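Side-chain contacts in SAM-dependent O-methyltransferase (Thermotoga maritima, PDB 1O54), which probably methylates N1 of adenosine 58 in tRNA, using S-adenosyl-L-methionine as the methyl donor: residues 27-30 against 34-37; 84-89 against 123-128; 101-106 against 235-240. All coordinates share one frame; numbering follows the deposited sequence.

Contact 2 is buried near the centre of the chain, whereas contacts 1 and 3 lie further out and are partly buried; all three border a second subunit. Contact 1 is the polar one: two strands of a hairpin share backbone hydrogen bonds and a serine-carboxylate bond. Within contacts 2 and 3 the segments touch through largely apolar or aromatic side chains, without hydrogen bonds between them. Contacts 1 and 2 touch where L27 and L37 reach D84, E85 and N88, joining the N-terminal hairpin to helix 82-87. Contacts 2 and 3 touch through M126 against S101 and I104, so helix 98-107 packs on helix 125-134 as well as facing strand 234-245.

Contact 1 of 3, residues 27-30 against 34-37; sequences LLSF and SEFL
S29 and E35 face each other in a non-hydrogen-bonded pair of antiparallel strands, and their side chains supply the link that the backbone does not make. In the E35 conformer described, one of two, S29 OG donates to E35 OE1 at 2.6 Å. It reaches the oxygen from above the carboxylate plane, 42° out of it, and the glutamate chain bends at its second torsion, folding the acid over the serine. The small hydroxyl suits this spot because it donates without pushing the strands apart. In that conformer the other oxygen, OE2, forms a salt bridge with R233 of a second subunit, giving each carboxylate oxygen a partner. With an alanine at S29, OE1 would probably lose this donor and the carboxylate would be freer to swing.

In the neighbouring hydrogen-bonded pair, L28 N gives to F36 O at 2.9 Å, nearly straight at 172°, and F36 N returns a bond to L28 O. F36 O and L28 O each take a second, weaker approach from a CA-H, that of L27 and of E35. F30 N finds S34 O at 3.0 Å. S34 OG hydrogen-bonds D32 OD1 in the connecting loop.

The F30 and F36 rings lie obliquely, planes at 70°, with F30 CD1 3.6 Å from F36 CE2 at the rim of the F36 ring. On the face shared by S29 and E35, the L27 methyl CD1 packs 3.7 Å from E35 CB. Paired amides and alternating side chains characterise this beta hairpin, whose strands 25-30 and 35-39 belong to a four-stranded antiparallel sheet.

Contact 2 of 3, residues 84-89 against 123-128; sequences DEIMNM and SGAMCA
I86 lays its side chain against the methyl of A125, and both side chains start out toward the other segment. I86 CG1 lies 3.8 Å from A125 CB and CG2 3.9 Å from it, so both branches of the isoleucine border the one methyl, while the terminal CD1 runs on to 3.9 Å from A125 O. CG1 stands anti to the carbonyl carbon (chi1 -74°) and CG2 anti to the backbone N, the spread that lets two branches share one partner. The small alanine suits this place: the two CA atoms of this pair are only 5.9 Å apart. I86 also packs on P98 and I95 of its own chain and on M106 of a second subunit, which makes a branched apolar residue apt.

M89 approaches S123 with its sulfur. Its chain bends at the second torsion (77°), bringing SD 3.9 Å from S123 CB. This is a contact of a flexible thioether with a small side chain.

S123 OG accepts from A125 N at 3.3 Å, forming an ST turn at the start of helix 125-134. G124 occupies the N-cap position; a side chain at these backbone angles would collide with the carbonyl O of S123, so glycine fits. This glycine-rich turn leading into a helix, with A125 as the alanine of a GxGxxA pattern, is consistent with the nucleotide-binding turn of Rossmann-like class I methyltransferases: the side chains of S123 and A125 lie about 9 Å from those of E144 and D188 respectively, both predicted to bind S-adenosyl-L-methionine.

Contact 3 of 3, residues 101-106 against 235-240; sequences SSFIAM and EVWESL
F103 and W237 are brought together by their first torsions: CG of F103 stands anti to the backbone N (chi1 177°), carrying the ring out from helix 98-107, while the indole of W237 is turned with CG beside its backbone N (chi1 -72°), presenting one face to the helix. Helix 98-107 lies against strand 234-245 of the mixed sheet, within the Rossmann-like methyltransferase fold.

The rings form an edge-to-face, or T-shaped, pair. The edge of F103 meets the five-membered ring of W237, the centroids 5.7 Å apart and the planes at 72°. CZ of the phenylalanine sits 4.3 Å above the indole plane, displaced toward its rim, and F103 CE2 reaches W237 CB at 4.2 Å. Two aromatic residues suit the place because the backbones are well separated: the nearest CA atoms, those of F103 and S239, are 9.7 Å apart, and long flat side chains span that distance. F103 also packs on M264 and meets the ring of F241 of a second subunit, whereas W237 packs on M107 and on P243 of that subunit. Residues 236-240 pair in an antiparallel ladder with a strand of that second subunit, so the sheet continues into the neighbouring chain.

The partly exposed W237 still uses its polar edge. E235, two residues earlier along the strand, places its carboxylate at that edge and should help hold the indole's rotation. W237 NE1 gives its hydrogen to E235 OE1 at 2.8 Å in a nearly straight bond, in the indole plane but tilted from the carboxylate plane, on the anti side of OE1.

Contact 1 of 3, residues 27-30 against 34-37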
loop_
_atom_site.group_PDB
_atom_site.type_symbol
_atom_site.label_atom_id
_atom_site.label_comp_id
_atom_site.label_asym_id
_atom_site.label_seq_id
_atom_site.Cartn_x
_atom_site.Cartn_y
_atom_site.Cartn_z
ATOM N N LEU A 27 -12.552 -8.601 -29.164
ATOM C CA LEU A 27 -11.573 -7.682 -28.668
ATOM C C LEU A 27 -10.350 -7.800 -29.553
ATOM O O LEU A 27 -9.770 -8.886 -29.663
ATOM C CB LEU A 27 -11.211 -8.046 -27.240
ATOM C CG LEU A 27 -10.105 -7.226 -26.606
ATOM C CD1 LEU A 27 -10.489 -5.789 -26.527
ATOM C CD2 LEU A 27 -9.842 -7.769 -25.244
ATOM N N LEU A 28 -9.973 -6.707 -30.212
ATOM C CA LEU A 28 -8.791 -6.695 -31.058
ATOM C C LEU A 28 -7.631 -6.029 -30.302
ATOM O O LEU A 28 -7.748 -4.868 -29.884
ATOM C CB LEU A 28 -9.069 -5.950 -32.361
ATOM C CG LEU A 28 -10.319 -6.441 -33.093
ATOM C CD1 LEU A 28 -10.606 -5.622 -34.338
ATOM C CD2 LEU A 28 -10.192 -7.931 -33.446
ATOM N N SER A 29 -6.526 -6.751 -30.138
ATOM C CA SER A 29 -5.444 -6.309 -29.260
ATOM C C SER A 29 -4.150 -6.123 -30.053
ATOM O O SER A 29 -3.708 -7.039 -30.733
ATOM C CB SER A 29 -5.266 -7.342 -28.154
ATOM O OG SER A 29 -4.261 -6.945 -27.249
ATOM N N PHE A 30 -3.530 -4.940 -29.953
ATOM C CA PHE A 30 -2.363 -4.587 -30.766
ATOM C C PHE A 30 -1.042 -4.472 -29.978
ATOM O O PHE A 30 -1.057 -4.365 -28.761
ATOM C CB PHE A 30 -2.697 -3.314 -31.556
ATOM C CG PHE A 30 -3.702 -3.566 -32.643
ATOM C CD1 PHE A 30 -5.060 -3.517 -32.370
ATOM C CD2 PHE A 30 -3.289 -3.928 -33.916
ATOM C CE1 PHE A 30 -5.988 -3.818 -33.355
ATOM C CE2 PHE A 30 -4.209 -4.233 -34.893
ATOM C CZ PHE A 30 -5.566 -4.170 -34.600
ATOM N N SER A 34 -2.971 -0.985 -27.438
ATOM C CA SER A 34 -4.333 -0.483 -27.649
ATOM C C SER A 34 -5.247 -1.692 -27.829
ATOM O O SER A 34 -4.809 -2.730 -28.340
ATOM C CB SER A 34 -4.402 0.453 -28.848
ATOM O OG SER A 34 -3.647 -0.059 -29.909
ATOM N N GLU A 35 -6.479 -1.583 -27.345
ATOM C CA GLU A 35 -7.458 -2.645 -27.508
ATOM C C GLU A 35 -8.802 -2.063 -27.954
ATOM O O GLU A 35 -9.203 -0.986 -27.504
ATOM C CB GLU A 35 -7.647 -3.428 -26.204
ATOM C CG GLU A 35 -6.438 -3.494 -25.275
ATOM C CD GLU A 35 -5.689 -4.819 -25.313
ATOM O OE1 GLU A 35 -4.505 -4.824 -25.706
ATOM O OE2 GLU A 35 -6.264 -5.853 -24.922
ATOM N N PHE A 36 -9.484 -2.753 -28.854
ATOM C CA PHE A 36 -10.744 -2.258 -29.391
ATOM C C PHE A 36 -11.801 -3.313 -29.213
ATOM O O PHE A 36 -11.637 -4.415 -29.741
ATOM C CB PHE A 36 -10.589 -1.936 -30.869
ATOM C CG PHE A 36 -9.466 -1.011 -31.159
ATOM C CD1 PHE A 36 -9.627 0.359 -31.003
ATOM C CD2 PHE A 36 -8.260 -1.492 -31.602
ATOM C CE1 PHE A 36 -8.585 1.225 -31.270
ATOM C CE2 PHE A 36 -7.212 -0.642 -31.859
ATOM C CZ PHE A 36 -7.373 0.728 -31.695
ATOM N N LEU A 37 -12.849 -2.989 -28.452
ATOM C CA LEU A 37 -13.970 -3.880 -28.226
ATOM C C LEU A 37 -15.052 -3.478 -29.200
ATOM O O LEU A 37 -15.534 -2.330 -29.162
ATOM C CB LEU A 37 -14.482 -3.768 -26.777
ATOM C CG LEU A 37 -14.628 -5.076 -25.999
ATOM C CD1 LEU A 37 -14.892 -4.774 -24.546
ATOM C CD2 LEU A 37 -15.738 -5.941 -26.542
#

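Contact 2 of 3, residues 84-89 against 123-128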
loop_
_atom_site.group_PDB
_atom_site.type_symbol
_atom_site.label_atom_id
_atom_site.label_comp_id
_atom_site.label_asym_id
_atom_site.label_seq_id
_atom_site.Cartn_x
_atom_site.Cartn_y
_atom_site.Cartn_z
ATOM N N ASP A 84 -12.991 -7.227 -19.305
ATOM C CA ASP A 84 -12.872 -6.382 -20.493
ATOM C C ASP A 84 -14.134 -5.587 -20.764
ATOM O O ASP A 84 -14.056 -4.377 -21.051
ATOM C CB ASP A 84 -12.540 -7.171 -21.759
ATOM C CG ASP A 84 -11.199 -7.864 -21.699
ATOM O OD1 ASP A 84 -10.233 -7.334 -21.076
ATOM O OD2 ASP A 84 -11.018 -8.962 -22.273
ATOM N N GLU A 85 -15.287 -6.249 -20.684
ATOM C CA GLU A 85 -16.575 -5.586 -20.897
ATOM C C GLU A 85 -16.858 -4.514 -19.851
ATOM O O GLU A 85 -17.291 -3.429 -20.208
ATOM C CB GLU A 85 -17.728 -6.580 -20.910
ATOM C CG GLU A 85 -17.706 -7.527 -22.113
ATOM C CD GLU A 85 -18.271 -6.926 -23.387
ATOM O OE1 GLU A 85 -18.725 -5.769 -23.384
ATOM O OE2 GLU A 85 -18.257 -7.621 -24.432
ATOM N N ILE A 86 -16.604 -4.822 -18.593
ATOM C CA ILE A 86 -16.819 -3.866 -17.499
ATOM C C ILE A 86 -15.915 -2.657 -17.668
ATOM O O ILE A 86 -16.373 -1.511 -17.542
ATOM C CB ILE A 86 -16.612 -4.555 -16.181
ATOM C CG1 ILE A 86 -17.798 -5.463 -15.879
ATOM C CG2 ILE A 86 -16.411 -3.548 -15.011
ATOM C CD1 ILE A 86 -17.518 -6.455 -14.842
ATOM N N MET A 87 -14.650 -2.883 -17.996
ATOM C CA MET A 87 -13.709 -1.762 -18.142
ATOM C C MET A 87 -13.916 -0.940 -19.413
ATOM O O MET A 87 -13.730 0.292 -19.368
ATOM C CB MET A 87 -12.261 -2.239 -18.080
ATOM C CG MET A 87 -11.874 -2.952 -16.813
ATOM S SD MET A 87 -12.133 -1.986 -15.291
ATOM C CE MET A 87 -10.721 -0.843 -15.427
ATOM N N ASN A 88 -14.297 -1.583 -20.520
ATOM C CA ASN A 88 -14.458 -0.908 -21.845
ATOM C C ASN A 88 -15.877 -0.424 -22.030
ATOM O O ASN A 88 -16.407 -0.275 -23.179
ATOM C CB ASN A 88 -14.079 -1.837 -22.997
ATOM C CG ASN A 88 -12.576 -1.973 -23.157
ATOM O OD1 ASN A 88 -11.940 -1.173 -23.866
ATOM N ND2 ASN A 88 -11.999 -2.972 -22.494
ATOM N N MET A 89 -16.432 -0.104 -20.870
ATOM C CA MET A 89 -17.804 0.234 -20.656
ATOM C C MET A 89 -17.981 1.566 -21.348
ATOM O O MET A 89 -17.425 2.566 -20.903
ATOM C CB MET A 89 -17.976 0.332 -19.136
ATOM C CG MET A 89 -19.335 0.473 -18.552
ATOM S SD MET A 89 -20.350 -1.050 -18.487
ATOM C CE MET A 89 -21.809 -0.220 -19.669
ATOM N N SER A 123 -24.863 0.085 -14.253
ATOM C CA SER A 123 -24.524 -0.589 -15.503
ATOM C C SER A 123 -24.662 -2.115 -15.439
ATOM O O SER A 123 -24.633 -2.792 -16.451
ATOM C CB SER A 123 -23.072 -0.274 -15.849
ATOM O OG SER A 123 -22.214 -1.046 -15.001
ATOM N N GLY A 124 -24.808 -2.664 -14.234
ATOM C CA GLY A 124 -24.886 -4.100 -14.066
ATOM C C GLY A 124 -23.561 -4.787 -13.869
ATOM O O GLY A 124 -23.518 -6.031 -13.863
ATOM N N ALA A 125 -22.474 -4.019 -13.672
ATOM C CA ALA A 125 -21.140 -4.640 -13.572
ATOM C C ALA A 125 -21.046 -5.586 -12.366
ATOM O O ALA A 125 -20.672 -6.772 -12.497
ATOM C CB ALA A 125 -20.043 -3.582 -13.519
ATOM N N MET A 126 -21.400 -5.112 -11.179
ATOM C CA MET A 126 -21.386 -5.971 -9.992
ATOM C C MET A 126 -22.460 -7.065 -10.114
ATOM O O MET A 126 -22.263 -8.203 -9.705
ATOM C CB MET A 126 -21.619 -5.161 -8.745
ATOM C CG MET A 126 -21.837 -5.929 -7.506
ATOM S SD MET A 126 -20.232 -6.730 -7.078
ATOM C CE MET A 126 -20.610 -7.764 -5.824
ATOM N N CYS A 127 -23.614 -6.656 -10.632
ATOM C CA CYS A 127 -24.731 -7.581 -10.917
ATOM C C CYS A 127 -24.266 -8.804 -11.713
ATOM O O CYS A 127 -24.562 -9.965 -11.365
ATOM C CB CYS A 127 -25.879 -6.872 -11.603
ATOM S SG CYS A 127 -27.364 -7.899 -11.488
ATOM N N ALA A 128 -23.467 -8.545 -12.737
ATOM C CA ALA A 128 -22.916 -9.623 -13.548
ATOM C C ALA A 128 -22.048 -10.586 -12.776
ATOM O O ALA A 128 -22.108 -11.807 -13.002
ATOM C CB ALA A 128 -22.129 -9.015 -14.720
#

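Contact 3 of 3, residues 101-106 against 235-240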
loop_
_atom_site.group_PDB
_atom_site.type_symbol
_atom_site.label_atom_id
_atom_site.label_comp_id
_atom_site.label_asym_id
_atom_site.label_seq_id
_atom_site.Cartn_x
_atom_site.Cartn_y
_atom_site.Cartn_z
ATOM N N SER A 101 -15.265 -6.198 -6.852
ATOM C CA SER A 101 -16.412 -7.081 -7.046
ATOM C C SER A 101 -16.094 -8.572 -6.837
ATOM O O SER A 101 -16.869 -9.277 -6.211
ATOM C CB SER A 101 -17.085 -6.826 -8.409
ATOM O OG SER A 101 -16.193 -7.056 -9.445
ATOM N N SER A 102 -14.945 -9.038 -7.327
ATOM C CA SER A 102 -14.549 -10.427 -7.161
ATOM C C SER A 102 -14.422 -10.803 -5.670
ATOM O O SER A 102 -14.927 -11.841 -5.196
ATOM C CB SER A 102 -13.226 -10.662 -7.933
ATOM O OG SER A 102 -12.174 -9.760 -7.556
ATOM N N PHE A 103 -13.742 -9.931 -4.939
ATOM C CA PHE A 103 -13.540 -10.111 -3.520
ATOM C C PHE A 103 -14.876 -10.088 -2.766
ATOM O O PHE A 103 -15.143 -10.949 -1.897
ATOM C CB PHE A 103 -12.593 -9.032 -3.024
ATOM C CG PHE A 103 -12.353 -9.070 -1.533
ATOM C CD1 PHE A 103 -11.581 -10.070 -0.950
ATOM C CD2 PHE A 103 -12.862 -8.069 -0.727
ATOM C CE1 PHE A 103 -11.353 -10.077 0.433
ATOM C CE2 PHE A 103 -12.616 -8.056 0.614
ATOM C CZ PHE A 103 -11.860 -9.057 1.199
ATOM N N ILE A 104 -15.710 -9.109 -3.097
ATOM C CA ILE A 104 -16.999 -8.987 -2.421
ATOM C C ILE A 104 -17.846 -10.227 -2.652
ATOM O O ILE A 104 -18.434 -10.757 -1.715
ATOM C CB ILE A 104 -17.725 -7.753 -2.912
ATOM C CG1 ILE A 104 -17.008 -6.491 -2.399
ATOM C CG2 ILE A 104 -19.170 -7.809 -2.500
ATOM C CD1 ILE A 104 -17.436 -5.274 -3.107
ATOM N N ALA A 105 -17.867 -10.742 -3.878
ATOM C CA ALA A 105 -18.676 -11.934 -4.184
ATOM C C ALA A 105 -18.163 -13.175 -3.389
ATOM O O ALA A 105 -18.954 -13.978 -2.892
ATOM C CB ALA A 105 -18.715 -12.190 -5.680
ATOM N N MET A 106 -16.853 -13.304 -3.212
ATOM C CA MET A 106 -16.328 -14.394 -2.444
ATOM C C MET A 106 -16.617 -14.195 -0.976
ATOM O O MET A 106 -16.958 -15.152 -0.293
ATOM C CB MET A 106 -14.844 -14.605 -2.682
ATOM C CG MET A 106 -14.384 -15.990 -2.167
ATOM S SD MET A 106 -12.692 -16.332 -2.602
ATOM C CE MET A 106 -12.439 -17.989 -1.795
ATOM N N GLU A 235 -16.819 -6.202 9.414
ATOM C CA GLU A 235 -15.464 -5.919 8.933
ATOM C C GLU A 235 -15.461 -4.829 7.872
ATOM O O GLU A 235 -16.427 -4.653 7.154
ATOM C CB GLU A 235 -14.850 -7.147 8.324
ATOM C CG GLU A 235 -14.748 -8.341 9.281
ATOM C CD GLU A 235 -13.860 -9.471 8.779
ATOM O OE1 GLU A 235 -13.439 -9.494 7.590
ATOM O OE2 GLU A 235 -13.631 -10.403 9.601
ATOM N N VAL A 236 -14.359 -4.092 7.821
ATOM C CA VAL A 236 -14.170 -3.038 6.831
ATOM C C VAL A 236 -12.806 -3.270 6.159
ATOM O O VAL A 236 -11.788 -3.380 6.854
ATOM C CB VAL A 236 -14.191 -1.644 7.502
ATOM C CG1 VAL A 236 -13.881 -0.548 6.494
ATOM C CG2 VAL A 236 -15.481 -1.375 8.228
ATOM N N TRP A 237 -12.803 -3.319 4.836
ATOM C CA TRP A 237 -11.611 -3.622 4.037
ATOM C C TRP A 237 -11.397 -2.565 2.955
ATOM O O TRP A 237 -12.355 -2.022 2.385
ATOM C CB TRP A 237 -11.755 -4.999 3.368
ATOM C CG TRP A 237 -11.633 -6.106 4.319
ATOM C CD1 TRP A 237 -12.648 -6.760 4.993
ATOM C CD2 TRP A 237 -10.415 -6.735 4.732
ATOM N NE1 TRP A 237 -12.113 -7.738 5.813
ATOM C CE2 TRP A 237 -10.753 -7.747 5.657
ATOM C CE3 TRP A 237 -9.068 -6.547 4.417
ATOM C CZ2 TRP A 237 -9.785 -8.572 6.263
ATOM C CZ3 TRP A 237 -8.111 -7.374 4.999
ATOM C CH2 TRP A 237 -8.467 -8.345 5.931
ATOM N N GLU A 238 -10.130 -2.302 2.650
ATOM C CA GLU A 238 -9.775 -1.646 1.421
ATOM C C GLU A 238 -8.645 -2.432 0.767
ATOM O O GLU A 238 -7.866 -3.115 1.469
ATOM C CB GLU A 238 -9.333 -0.190 1.643
ATOM C CG GLU A 238 -7.922 -0.058 2.114
ATOM C CD GLU A 238 -7.502 1.399 2.383
ATOM O OE1 GLU A 238 -7.784 2.315 1.584
ATOM O OE2 GLU A 238 -6.838 1.565 3.385
ATOM N N SER A 239 -8.542 -2.335 -0.539
ATOM C CA SER A 239 -7.430 -2.977 -1.231
ATOM C C SER A 239 -6.729 -1.993 -2.164
ATOM O O SER A 239 -7.382 -1.066 -2.731
ATOM C CB SER A 239 -7.918 -4.159 -2.049
ATOM O OG SER A 239 -8.744 -3.742 -3.106
ATOM N N LEU A 240 -5.410 -2.189 -2.313
ATOM C CA LEU A 240 -4.591 -1.499 -3.282
ATOM C C LEU A 240 -4.002 -2.560 -4.179
ATOM O O LEU A 240 -3.349 -3.490 -3.691
ATOM C CB LEU A 240 -3.439 -0.706 -2.623
#